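PDB 2FVG: endoglucanase from Thermotoga maritima, which is assigned to the M42 family of metal-dependent aminopeptidases and probably removes residues from peptide N-termini using two divalent metal ions. Local coordinates for residues G30-L35 and L43-R48; S53-V58 and D188-F193. All blocks are in the same frame, centred on the assembly; numbering follows the deposited sequence.

Interaction 1: residues G30-L35 and L43-R48; sequences GLVDNL and LIALKR
Asp33 OD2 accepts two bonds: the backbone N of Arg48 reaches it at 2.7 Å, nearly in line with the CG-OD2 bond, and a water that also donates to Arg48 O donates a hydrogen bond to OD2 at 2.7 Å. The other oxygen, OD1, takes a hydrogen bond from a second water, which in turn accepts one from Lys47 NZ, so both oxygens of the carboxylate are engaged. Lys47 carries its CG anti to the backbone N (chi1 -170°) and bends at the next bond, which brings NZ back to Leu31 O at 2.8 Å, tilted 27° from that carbonyl's plane. Cut back to an alanine here, the chain is likely to leave Leu31 O and the bridging water without their ammonium partner, with the loop at Leu31 less firmly tied to the strand. The backbone is joined by Asp33 N to Leu46 O (2.8 Å) and Leu46 N to Asn34 O (2.7 Å), while Asn34 N makes a weak bond to the same Leu46 O. Beyond these bonds, Leu35 CD1 packs on Leu43 CD1 and on Ala45 CB, both at 3.6 Å, and Val32 CG1 also reaches the alanine methyl; helix 18-28 covers Leu35 and Leu43. With Asp33 and Asn34 both facing Leu46, this is a classic beta bulge in the antiparallel hairpin of strands 34-37 and 43-47.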
# COMPACT_ATOMS: atom_id res chain seq x y z
N GLY A 30 9.06 -18.19 -6.52
CA GLY A 30 10.13 -19.10 -6.13
C GLY A 30 10.71 -18.82 -4.77
O GLY A 30 11.76 -19.36 -4.43
N LEU A 31 10.03 -17.99 -3.98
CA LEU A 31 10.50 -17.62 -2.65
C LEU A 31 9.62 -18.17 -1.53
O LEU A 31 10.02 -18.19 -0.37
CB LEU A 31 10.58 -16.09 -2.53
CG LEU A 31 11.60 -15.39 -3.43
CD1 LEU A 31 11.42 -13.89 -3.34
CD2 LEU A 31 13.04 -15.81 -3.10
N VAL A 32 8.42 -18.61 -1.90
CA VAL A 32 7.43 -19.09 -0.95
C VAL A 32 7.15 -20.59 -1.12
O VAL A 32 7.55 -21.20 -2.12
CB VAL A 32 6.13 -18.24 -1.03
CG1 VAL A 32 6.42 -16.80 -0.67
CG2 VAL A 32 5.52 -18.31 -2.42
N ASP A 33 6.49 -21.19 -0.13
CA ASP A 33 6.18 -22.62 -0.16
C ASP A 33 4.85 -22.85 -0.87
O ASP A 33 4.66 -23.86 -1.54
CB ASP A 33 6.14 -23.19 1.25
CG ASP A 33 7.46 -23.02 1.99
OD1 ASP A 33 8.53 -23.40 1.46
OD2 ASP A 33 7.44 -22.52 3.13
N ASN A 34 3.94 -21.90 -0.71
CA ASN A 34 2.68 -21.96 -1.39
C ASN A 34 2.25 -20.55 -1.72
O ASN A 34 2.56 -19.61 -0.99
CB ASN A 34 1.64 -22.67 -0.52
CG ASN A 34 0.33 -22.92 -1.25
OD1 ASN A 34 0.31 -23.29 -2.43
ND2 ASN A 34 -0.78 -22.74 -0.54
N LEU A 35 1.56 -20.39 -2.84
CA LEU A 35 1.10 -19.09 -3.29
C LEU A 35 -0.19 -19.24 -4.08
O LEU A 35 -0.22 -19.97 -5.07
CB LEU A 35 2.15 -18.45 -4.19
CG LEU A 35 1.84 -17.07 -4.74
CD1 LEU A 35 1.88 -16.04 -3.62
CD2 LEU A 35 2.85 -16.70 -5.78
N LEU A 43 -3.70 -11.94 -2.65
CA LEU A 43 -2.60 -12.83 -2.97
C LEU A 43 -2.08 -13.34 -1.65
O LEU A 43 -1.70 -12.54 -0.80
CB LEU A 43 -1.50 -12.09 -3.73
CG LEU A 43 -0.28 -12.91 -4.16
CD1 LEU A 43 -0.67 -14.04 -5.10
CD2 LEU A 43 0.69 -11.98 -4.84
N ILE A 44 -2.07 -14.66 -1.48
CA ILE A 44 -1.68 -15.28 -0.22
C ILE A 44 -0.45 -16.13 -0.43
O ILE A 44 -0.48 -17.10 -1.18
CB ILE A 44 -2.85 -16.13 0.35
CG1 ILE A 44 -4.11 -15.27 0.44
CG2 ILE A 44 -2.47 -16.78 1.69
CD1 ILE A 44 -5.25 -15.94 1.13
N ALA A 45 0.63 -15.75 0.23
CA ALA A 45 1.89 -16.45 0.11
C ALA A 45 2.17 -17.07 1.44
O ALA A 45 1.98 -16.42 2.46
CB ALA A 45 2.98 -15.48 -0.27
N LEU A 46 2.60 -18.33 1.44
CA LEU A 46 2.95 -19.02 2.69
C LEU A 46 4.42 -19.35 2.80
O LEU A 46 5.02 -19.91 1.87
CB LEU A 46 2.15 -20.33 2.81
CG LEU A 46 2.50 -21.36 3.89
CD1 LEU A 46 2.44 -20.77 5.29
CD2 LEU A 46 1.56 -22.57 3.80
N LYS A 47 5.00 -19.02 3.94
CA LYS A 47 6.36 -19.40 4.21
C LYS A 47 6.24 -20.23 5.49
O LYS A 47 6.01 -19.68 6.56
CB LYS A 47 7.24 -18.17 4.41
CG LYS A 47 8.71 -18.48 4.47
CD LYS A 47 9.26 -18.77 3.10
CE LYS A 47 10.70 -19.21 3.20
NZ LYS A 47 11.21 -19.46 1.83
N ARG A 48 6.35 -21.55 5.37
CA ARG A 48 6.23 -22.43 6.51
C ARG A 48 7.37 -22.16 7.50
O ARG A 48 8.48 -21.79 7.10
CB ARG A 48 6.15 -23.91 6.10
CG ARG A 48 4.92 -24.22 5.25
CD ARG A 48 4.66 -25.70 4.96
NE ARG A 48 3.33 -25.83 4.35
CZ ARG A 48 3.07 -25.86 3.04
NH1 ARG A 48 4.06 -25.84 2.14
NH2 ARG A 48 1.82 -25.94 2.62
O HOH W 1 10.30 -21.61 0.78
O HOH W 2 9.68 -22.38 4.56

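Interaction 2: residues S53-V58 and D188-F193; sequences SKKLLV and DTYFVF
Four backbone hydrogen bonds join Leu56 and Val58 to the neighbouring strand in the alternating pattern of parallel sheet. Leu56 N donates to Asp188 O and Leu56 O accepts from Tyr190 N; Val58 N then donates to Tyr190 O, and Val58 O receives Val192 N, each at 2.8 Å. CA-H...O contacts fill in between, among them Thr189 CA to Leu56 O. Of the apolar contacts, the tightest is Leu57 CD1 against Val192 CG2, at 3.2 Å closer than usual van der Waals contact. On the other face, Val58 CG2 lies 4.0 Å from Thr189 CG2, and Val58 CB approaches Phe191 CD2 obliquely. Aliphatic-aromatic contact is made by Lys55, whose CG lies beside the backbone N (chi1 -68°) and in the plane of the Tyr190 ring, 3.8 Å from CE1 at its edge; the chain runs alongside the tyrosine before NZ leaves to bond Leu211 O. Among the polar side chains, Asp188 OD1 bonds Ser52 OG and Gly49 N, and Thr189 OG1 bonds Tyr187 O within its own strand. Cohesion between these two strands therefore rests on main-chain bonds and apolar contacts, while the polar ends of Lys55, Asp188 and Thr189 find their partners outside the contact.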
# COMPACT_ATOMS: atom_id res chain seq x y z
N SER A 53 2.17 -25.14 14.38
CA SER A 53 1.02 -25.23 15.29
C SER A 53 0.28 -23.90 15.43
O SER A 53 -0.86 -23.87 15.92
CB SER A 53 1.44 -25.67 16.68
OG SER A 53 2.26 -24.69 17.28
N LYS A 54 0.97 -22.82 15.03
CA LYS A 54 0.43 -21.46 15.05
C LYS A 54 0.79 -20.78 13.73
O LYS A 54 1.73 -21.18 13.03
CB LYS A 54 0.97 -20.67 16.25
CG LYS A 54 0.61 -21.31 17.59
CD LYS A 54 1.48 -20.81 18.74
CE LYS A 54 1.12 -21.54 20.03
NZ LYS A 54 2.03 -21.17 21.15
N LYS A 55 0.02 -19.76 13.38
CA LYS A 55 0.22 -19.05 12.13
C LYS A 55 0.32 -17.55 12.37
O LYS A 55 -0.43 -16.99 13.16
CB LYS A 55 -0.94 -19.37 11.21
CG LYS A 55 -0.96 -20.82 10.73
CD LYS A 55 -2.32 -21.29 10.32
CE LYS A 55 -3.20 -21.50 11.56
NZ LYS A 55 -4.53 -22.02 11.16
N LEU A 56 1.29 -16.91 11.71
CA LEU A 56 1.43 -15.46 11.79
C LEU A 56 0.96 -14.95 10.45
O LEU A 56 1.28 -15.51 9.41
CB LEU A 56 2.88 -15.06 12.00
CG LEU A 56 3.28 -13.57 11.91
CD1 LEU A 56 2.70 -12.73 13.02
CD2 LEU A 56 4.80 -13.47 11.96
N LEU A 57 0.19 -13.87 10.47
CA LEU A 57 -0.28 -13.24 9.24
C LEU A 57 0.38 -11.86 9.11
O LEU A 57 0.34 -11.06 10.04
CB LEU A 57 -1.79 -13.08 9.32
CG LEU A 57 -2.55 -12.21 8.31
CD1 LEU A 57 -2.42 -12.74 6.93
CD2 LEU A 57 -4.02 -12.14 8.69
N VAL A 58 1.00 -11.57 7.96
CA VAL A 58 1.65 -10.26 7.75
C VAL A 58 1.03 -9.70 6.49
O VAL A 58 1.11 -10.33 5.45
CB VAL A 58 3.18 -10.41 7.61
CG1 VAL A 58 3.86 -9.04 7.38
CG2 VAL A 58 3.78 -11.07 8.84
N ASP A 188 4.44 -20.80 10.91
CA ASP A 188 3.89 -20.67 9.58
C ASP A 188 3.50 -19.23 9.39
O ASP A 188 2.71 -18.70 10.16
CB ASP A 188 2.67 -21.57 9.39
CG ASP A 188 3.04 -23.01 9.13
OD1 ASP A 188 4.23 -23.42 9.23
OD2 ASP A 188 2.09 -23.77 8.81
N THR A 189 4.08 -18.58 8.38
CA THR A 189 3.82 -17.16 8.18
C THR A 189 3.20 -16.92 6.83
O THR A 189 3.76 -17.30 5.83
CB THR A 189 5.11 -16.33 8.35
OG1 THR A 189 5.61 -16.51 9.68
CG2 THR A 189 4.84 -14.83 8.12
N TYR A 190 2.02 -16.32 6.82
CA TYR A 190 1.35 -15.96 5.57
C TYR A 190 1.60 -14.49 5.25
O TYR A 190 1.35 -13.61 6.08
CB TYR A 190 -0.15 -16.19 5.68
CG TYR A 190 -0.53 -17.65 5.81
CD1 TYR A 190 -0.55 -18.28 7.05
CD2 TYR A 190 -0.87 -18.40 4.69
CE1 TYR A 190 -0.89 -19.63 7.17
CE2 TYR A 190 -1.22 -19.74 4.80
CZ TYR A 190 -1.22 -20.35 6.03
OH TYR A 190 -1.56 -21.69 6.13
N PHE A 191 2.15 -14.23 4.08
CA PHE A 191 2.35 -12.87 3.60
C PHE A 191 1.16 -12.61 2.69
O PHE A 191 0.99 -13.26 1.66
CB PHE A 191 3.68 -12.73 2.87
CG PHE A 191 4.86 -12.88 3.77
CD1 PHE A 191 5.35 -14.13 4.10
CD2 PHE A 191 5.46 -11.75 4.35
CE1 PHE A 191 6.45 -14.26 4.95
CE2 PHE A 191 6.56 -11.87 5.19
CZ PHE A 191 7.05 -13.13 5.49
N VAL A 192 0.31 -11.67 3.08
CA VAL A 192 -0.90 -11.41 2.31
C VAL A 192 -0.87 -10.02 1.66
O VAL A 192 -0.54 -9.04 2.31
CB VAL A 192 -2.17 -11.64 3.18
CG1 VAL A 192 -3.46 -11.44 2.35
CG2 VAL A 192 -2.15 -13.08 3.73
N PHE A 193 -1.27 -9.95 0.37
CA PHE A 193 -1.27 -8.70 -0.37
C PHE A 193 -2.74 -8.54 -0.73
O PHE A 193 -3.30 -9.31 -1.52
CB PHE A 193 -0.36 -8.81 -1.60
CG PHE A 193 1.08 -9.15 -1.25
CD1 PHE A 193 1.47 -10.46 -1.02
CD2 PHE A 193 2.03 -8.14 -1.15
CE1 PHE A 193 2.84 -10.77 -0.66
CE2 PHE A 193 3.40 -8.43 -0.79
CZ PHE A 193 3.78 -9.75 -0.56

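In the fold
Strand 187-194 is the shared element: it lies between strands 43-47 and 55-61, antiparallel to the first and parallel to the second, so the hairpin of interaction 1 extends the same mixed sheet as interaction 2. The centres of the two contacts are about 10 Å apart, and Ala45 O with Phe191 N (2.7 Å) and Lys47 N with Thr189 O (2.8 Å) probably form the hydrogen bonds that join them. Interaction 2 lies nearer the predicted metal site: the side chain of Val192 is about 8 Å from that of His61, against about 11 Å for Leu43. Strand 55-61 ends in this predicted ligand, and Glu220, predicted to bind the same metal, lies on strand 215-224, its side chain about 10 Å from that of Val58.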